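C-1-tetrahydrofolate synthase, cytoplasmic, putative (PDB 4CJX) probably catalyses two steps of tetrahydrofolate interconversion in one-carbon metabolism, as an NADP-dependent methylenetetrahydrofolate dehydrogenase and methenyltetrahydrofolate cyclohydrolase. Local coordinates at residues B[72-75]-B[76-80]; B[265-269]-B[270-274]. One frame throughout, in Å; residues are numbered along the deposited sequence. Where two conformers were deposited one is given.

Interaction 1 (B[72-75]-B[76-80]). With 9L9 ((2S)-2-[[4-[[2,4-bis(azanyl)-6-oxidanylidene-1H-pyrimidin-5-yl]carbamoylamino]phenyl]carbonylamino]pentanedioic acid), chain G.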
loop_
_atom_site.group_PDB
_atom_site.type_symbol
_atom_site.label_atom_id
_atom_site.label_comp_id
_atom_site.label_asym_id
_atom_site.label_seq_id
_atom_site.Cartn_x
_atom_site.Cartn_y
_atom_site.Cartn_z
ATOM N N THR B 72 -22.545 -15.627 10.844
ATOM C CA THR B 72 -21.713 -16.251 11.845
ATOM C C THR B 72 -20.646 -15.307 12.374
ATOM O O THR B 72 -20.452 -15.236 13.579
ATOM C CB THR B 72 -21.001 -17.492 11.298
ATOM O OG1 THR B 72 -21.985 -18.418 10.859
ATOM C CG2 THR B 72 -20.135 -18.146 12.357
ATOM N N TYR B 73 -19.942 -14.606 11.490
ATOM C CA TYR B 73 -18.808 -13.795 11.941
ATOM C C TYR B 73 -19.279 -12.593 12.762
ATOM O O TYR B 73 -18.699 -12.256 13.773
ATOM C CB TYR B 73 -17.916 -13.362 10.767
ATOM C CG TYR B 73 -17.446 -14.506 9.877
ATOM C CD1 TYR B 73 -17.203 -15.779 10.394
ATOM C CD2 TYR B 73 -17.229 -14.310 8.504
ATOM C CE1 TYR B 73 -16.769 -16.818 9.571
ATOM C CE2 TYR B 73 -16.790 -15.350 7.675
ATOM C CZ TYR B 73 -16.564 -16.599 8.222
ATOM O OH TYR B 73 -16.167 -17.668 7.431
ATOM N N VAL B 74 -20.351 -11.956 12.333
ATOM C CA VAL B 74 -20.973 -10.912 13.137
ATOM C C VAL B 74 -21.414 -11.420 14.527
ATOM O O VAL B 74 -21.103 -10.774 15.540
ATOM C CB VAL B 74 -22.139 -10.290 12.365
ATOM C CG1 VAL B 74 -22.969 -9.398 13.246
ATOM C CG2 VAL B 74 -21.591 -9.476 11.201
ATOM N N ARG B 75 -22.116 -12.558 14.577
ATOM C CA ARG B 75 -22.542 -13.124 15.850
ATOM C C ARG B 75 -21.323 -13.341 16.755
ATOM O O ARG B 75 -21.378 -13.047 17.942
ATOM C CB ARG B 75 -23.334 -14.428 15.649
ATOM C CG ARG B 75 -23.911 -15.028 16.930
ATOM C CD ARG B 75 -24.961 -16.112 16.671
ATOM N NE ARG B 75 -24.466 -17.207 15.837
ATOM C CZ ARG B 75 -24.733 -17.335 14.540
ATOM N NH1 ARG B 75 -25.497 -16.435 13.934
ATOM N NH2 ARG B 75 -24.237 -18.352 13.850
ATOM N N LEU B 76 -20.217 -13.814 16.194
ATOM C CA LEU B 76 -19.059 -14.088 17.033
ATOM C C LEU B 76 -18.443 -12.790 17.581
ATOM O O LEU B 76 -17.992 -12.735 18.722
ATOM C CB LEU B 76 -18.021 -14.923 16.278
ATOM C CG LEU B 76 -18.387 -16.377 15.941
ATOM C CD1 LEU B 76 -17.351 -16.937 14.953
ATOM C CD2 LEU B 76 -18.497 -17.273 17.172
ATOM N N LYS B 77 -18.415 -11.758 16.746
ATOM C CA LYS B 77 -17.907 -10.442 17.155
ATOM C C LYS B 77 -18.743 -9.887 18.310
ATOM O O LYS B 77 -18.202 -9.459 19.328
ATOM C CB LYS B 77 -17.867 -9.470 15.956
ATOM C CG LYS B 77 -16.786 -9.827 14.918
ATOM C CD LYS B 77 -16.923 -9.121 13.567
ATOM C CE LYS B 77 -15.867 -9.632 12.572
ATOM N NZ LYS B 77 -15.862 -8.902 11.275
ATOM N N ARG B 78 -20.058 -9.937 18.171
ATOM C CA ARG B 78 -20.959 -9.412 19.203
ATOM C C ARG B 78 -20.796 -10.155 20.518
ATOM O O ARG B 78 -20.714 -9.552 21.598
ATOM C CB ARG B 78 -22.400 -9.488 18.715
ATOM C CG ARG B 78 -22.661 -8.527 17.561
ATOM C CD ARG B 78 -23.842 -8.948 16.711
ATOM N NE ARG B 78 -24.100 -7.964 15.667
ATOM C CZ ARG B 78 -25.185 -7.929 14.888
ATOM N NH1 ARG B 78 -26.149 -8.847 14.985
ATOM N NH2 ARG B 78 -25.309 -6.946 14.006
ATOM N N LYS B 79 -20.728 -11.478 20.408
ATOM C CA LYS B 79 -20.563 -12.356 21.552
ATOM C C LYS B 79 -19.252 -12.074 22.279
ATOM O O LYS B 79 -19.220 -11.953 23.504
ATOM C CB LYS B 79 -20.604 -13.813 21.092
ATOM C CG LYS B 79 -21.484 -14.698 21.932
ATOM C CD LYS B 79 -21.097 -16.176 21.835
ATOM C CE LYS B 79 -19.792 -16.422 22.574
ATOM N NZ LYS B 79 -19.464 -17.866 22.715
ATOM N N ALA B 80 -18.163 -12.001 21.532
ATOM C CA ALA B 80 -16.860 -11.665 22.130
ATOM C C ALA B 80 -16.905 -10.298 22.840
ATOM O O ALA B 80 -16.487 -10.161 23.988
ATOM C CB ALA B 80 -15.793 -11.646 21.065
HETATM N N2A 9L9 G . -15.834 -5.331 7.729
HETATM N N1 9L9 G . -15.598 -7.612 6.956
HETATM C C2 9L9 G . -15.207 -6.656 7.831
HETATM N N3 9L9 G . -14.232 -6.877 8.802
HETATM C C4 9L9 G . -13.727 -8.184 8.771
HETATM O O4A 9L9 G . -12.868 -8.361 9.620
HETATM N N5A 9L9 G . -13.682 -10.500 8.015
HETATM C C5 9L9 G . -14.104 -9.190 7.870
HETATM C C6 9L9 G . -15.075 -8.856 6.980
HETATM N N7 9L9 G . -15.536 -9.841 6.001
HETATM O O8A 9L9 G . -14.663 -10.865 10.042
HETATM N N9 9L9 G . -13.566 -12.539 9.011
HETATM C C1B 9L9 G . -13.703 -13.518 9.954
HETATM C C2B 9L9 G . -13.345 -14.828 9.577
HETATM C C3B 9L9 G . -13.464 -15.906 10.457
HETATM C C4B 9L9 G . -13.949 -15.720 11.753
HETATM C C5B 9L9 G . -14.260 -14.400 12.150
HETATM C C6B 9L9 G . -14.151 -13.319 11.266
HETATM C C7B 9L9 G . -14.006 -16.887 12.722
HETATM O O7B 9L9 G . -13.875 -16.634 13.895
HETATM C CAW 9L9 G . -14.040 -11.266 9.073
HETATM N N 9L9 G . -14.104 -18.170 12.309
HETATM C CA 9L9 G . -14.051 -19.340 13.179
HETATM C C 9L9 G . -12.688 -19.973 13.024
HETATM O OXT 9L9 G . -12.078 -19.738 11.970
HETATM C CB 9L9 G . -15.029 -20.434 12.827
HETATM C CG 9L9 G . -16.268 -19.888 12.147
HETATM C CD 9L9 G . -17.334 -20.937 12.185
HETATM O OE1 9L9 G . -17.670 -21.375 13.286
HETATM O OE2 9L9 G . -17.833 -21.325 11.119
HETATM O O 9L9 G . -12.209 -20.720 13.910
#

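Interaction 2 (B[265-269]-B[270-274])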
loop_
_atom_site.group_PDB
_atom_site.type_symbol
_atom_site.label_atom_id
_atom_site.label_comp_id
_atom_site.label_asym_id
_atom_site.label_seq_id
_atom_site.Cartn_x
_atom_site.Cartn_y
_atom_site.Cartn_z
ATOM N N PRO B 265 -22.878 -31.705 3.363
ATOM C CA PRO B 265 -24.246 -31.861 3.846
ATOM C C PRO B 265 -24.398 -32.247 5.334
ATOM O O PRO B 265 -25.486 -32.113 5.876
ATOM C CB PRO B 265 -24.833 -32.957 2.936
ATOM C CG PRO B 265 -23.948 -33.020 1.752
ATOM C CD PRO B 265 -22.595 -32.570 2.207
ATOM N N SER B 266 -23.337 -32.722 5.983
ATOM C CA SER B 266 -23.432 -33.043 7.412
ATOM C C SER B 266 -23.410 -31.798 8.358
ATOM O O SER B 266 -23.762 -31.936 9.524
ATOM C CB SER B 266 -22.338 -34.027 7.819
ATOM O OG SER B 266 -21.079 -33.403 7.854
ATOM N N LYS B 267 -23.001 -30.615 7.879
ATOM C CA LYS B 267 -22.855 -29.440 8.767
ATOM C C LYS B 267 -24.099 -28.567 8.782
ATOM O O LYS B 267 -24.881 -28.551 7.830
ATOM C CB LYS B 267 -21.660 -28.572 8.362
ATOM C CG LYS B 267 -20.366 -29.331 8.180
ATOM C CD LYS B 267 -19.848 -29.957 9.471
ATOM C CE LYS B 267 -18.807 -29.063 10.145
ATOM N NZ LYS B 267 -17.978 -29.841 11.106
ATOM N N VAL B 268 -24.238 -27.802 9.866
ATOM C CA VAL B 268 -25.423 -26.967 10.105
ATOM C C VAL B 268 -25.847 -26.104 8.904
ATOM O O VAL B 268 -26.994 -26.151 8.489
ATOM C CB VAL B 268 -25.251 -26.075 11.365
ATOM C CG1 VAL B 268 -26.466 -25.151 11.556
ATOM C CG2 VAL B 268 -25.049 -26.949 12.594
ATOM N N PRO B 269 -24.937 -25.318 8.329
ATOM C CA PRO B 269 -25.372 -24.529 7.172
ATOM C C PRO B 269 -25.166 -25.215 5.784
ATOM O O PRO B 269 -25.338 -24.553 4.758
ATOM C CB PRO B 269 -24.481 -23.289 7.282
ATOM C CG PRO B 269 -23.212 -23.796 7.877
ATOM C CD PRO B 269 -23.514 -25.084 8.619
ATOM N N GLY B 270 -24.783 -26.496 5.753
ATOM C CA GLY B 270 -24.524 -27.223 4.496
ATOM C C GLY B 270 -23.120 -27.017 3.924
ATOM O O GLY B 270 -22.808 -27.499 2.831
ATOM N N TYR B 271 -22.267 -26.312 4.653
ATOM C CA TYR B 271 -20.883 -26.155 4.233
ATOM C C TYR B 271 -19.960 -26.223 5.437
ATOM O O TYR B 271 -20.395 -26.070 6.586
ATOM C CB TYR B 271 -20.680 -24.846 3.456
ATOM C CG TYR B 271 -20.900 -23.617 4.309
ATOM C CD1 TYR B 271 -19.908 -23.164 5.167
ATOM C CD2 TYR B 271 -22.106 -22.926 4.276
ATOM C CE1 TYR B 271 -20.091 -22.062 5.963
ATOM C CE2 TYR B 271 -22.298 -21.807 5.076
ATOM C CZ TYR B 271 -21.276 -21.377 5.912
ATOM O OH TYR B 271 -21.436 -20.275 6.728
ATOM N N ARG B 272 -18.694 -26.502 5.155
ATOM C CA ARG B 272 -17.627 -26.386 6.131
ATOM C C ARG B 272 -16.698 -25.280 5.606
ATOM O O ARG B 272 -16.682 -24.997 4.405
ATOM C CB ARG B 272 -16.861 -27.714 6.289
ATOM C CG ARG B 272 -16.223 -28.203 4.992
ATOM C CD ARG B 272 -15.471 -29.541 5.087
ATOM N NE ARG B 272 -14.639 -29.617 6.289
ATOM C CZ ARG B 272 -15.007 -30.203 7.430
ATOM N NH1 ARG B 272 -16.163 -30.837 7.540
ATOM N NH2 ARG B 272 -14.174 -30.198 8.459
ATOM N N LEU B 273 -15.930 -24.678 6.512
ATOM C CA LEU B 273 -14.882 -23.715 6.159
ATOM C C LEU B 273 -13.558 -24.411 5.911
ATOM O O LEU B 273 -13.084 -25.159 6.766
ATOM C CB LEU B 273 -14.721 -22.672 7.268
ATOM C CG LEU B 273 -15.947 -21.783 7.441
ATOM C CD1 LEU B 273 -15.663 -20.730 8.504
ATOM C CD2 LEU B 273 -16.420 -21.123 6.142
ATOM N N VAL B 274 -12.981 -24.178 4.725
ATOM C CA VAL B 274 -11.744 -24.824 4.310
ATOM C C VAL B 274 -10.714 -23.737 4.003
ATOM O O VAL B 274 -11.017 -22.748 3.298
ATOM C CB VAL B 274 -11.958 -25.739 3.076
ATOM C CG1 VAL B 274 -10.678 -26.451 2.699
ATOM C CG2 VAL B 274 -13.020 -26.798 3.345
#

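Interaction 1 (B[72-75]-B[76-80])
A chi1 of 169° swings CG1 of Val74 towards the next turn of helix 68-83, and there Arg78, whose chain runs extended from CG to NE, sets one face of its guanidinium against that methyl. The modelled approach, 3.0 Å from Val74 CG1 to Arg78 NE, is shorter than a normal contact and its exact value is doubtful. The guanidinium is fixed by partners beyond this turn: NE donates to Thr61 OG1, and NH1 makes a salt bridge with Glu92, so the arginine ties the helix to the neighbouring strands 58-64 and 87-93. Underneath, the backbone is regular helix; Arg78 N donates to Val74 O over 3.0 Å, one of four i to i+4 bonds that cross here.

Tyr73 and Lys77, on an adjacent side of the helix, meet the bound inhibitor. Tyr73 lays its ring almost parallel to the inhibitor's phenyl ring in an offset (parallel-displaced) stack, with CD1 of Tyr73 3.5 Å from C4B of the ligand. One turn later Lys77 leaves the backbone beside its own N and runs out fully extended past the carbonyl of Tyr73. That straight reach brings Lys77 NZ to 2.6 Å from the urea oxygen O8A, a short hydrogen bond, while Gln121 OE1 provides a second partner for the amine. Thr72 and Leu76 lie side by side, pointing the same way, with CG2 of Thr72 4.0 Å from CD1 of Leu76. Leu76 CD1 also comes to 3.6 Å from the ligand's amide oxygen O7B, so this pair borders the benzoylglutamate-like end. A tyrosine and a lysine four residues apart on the helix of a beta-alpha-beta unit, one stacked on the aryl ring and the other bonded to the urea oxygen, are consistent with the YxxxK motif that lines the folate site of the methylenetetrahydrofolate dehydrogenase/cyclohydrolase family.

Interaction 2 (B[265-269]-B[270-274])
Pro265, early in the loop, lies loosely against Gly270, its N 4.2 Å from the carbonyl oxygen of that glycine. With Lys267 the chain enters a type I beta turn that closes at Gly270: Gly270 N donates to Lys267 O over 2.9 Å. The lysine side chain leans towards the following strand, CB lying 3.3 Å from the carbonyl oxygen of Tyr271, and then bends at chi2 and chi3. Its end crosses that of Arg272, and Lys267 NZ stands 4.1 Å from Arg272 NH1; the two like charges are probably eased by Asp264, which forms a salt bridge with the arginine.

All this is the tip of a beta hairpin, strand 260-263 returning as strand 271-274, with backbone bonds pairing Gly270 with Asp264 and Arg272 with Val262. Pro269 follows as the last corner of the turn before Gly270, whose positive phi of 84° suits a glycine. The proline ring sits over one face of the Tyr271 ring in a CH-pi contact, CG 3.7 Å from the ring centroid, while Pro269 CB reaches to 3.4 Å from Tyr271 CE2. Tyr271 gets there through a chi1 of 66°, which sets CG between the backbone N and the carbonyl carbon and turns the ring towards the proline, and the same ring also meets Lys68 and Asp69 at the start of helix 68-83.

How the interactions relate
Interaction 1 comes first along the chain, on helix 68-83 within the catalytic domain; interaction 2 follows much later, in the hairpin of strands 260-263 and 271-274 within the NAD(P)-binding domain. Their centres lie about 18 Å apart, yet they meet where Tyr73 OH packs 3.3 Å from Leu273 CD1. Lys68, near the start of the helix, also touches Pro269 and Tyr271. The inhibitor contacts both Leu273 and the helix residues Thr72, Tyr73, Leu76 and Lys77, so parts from the two domains line one inhibitor pocket, probably the folate site. The helix supplies its aromatic and lysine contacts, while the more exposed hairpin borders it through Leu273.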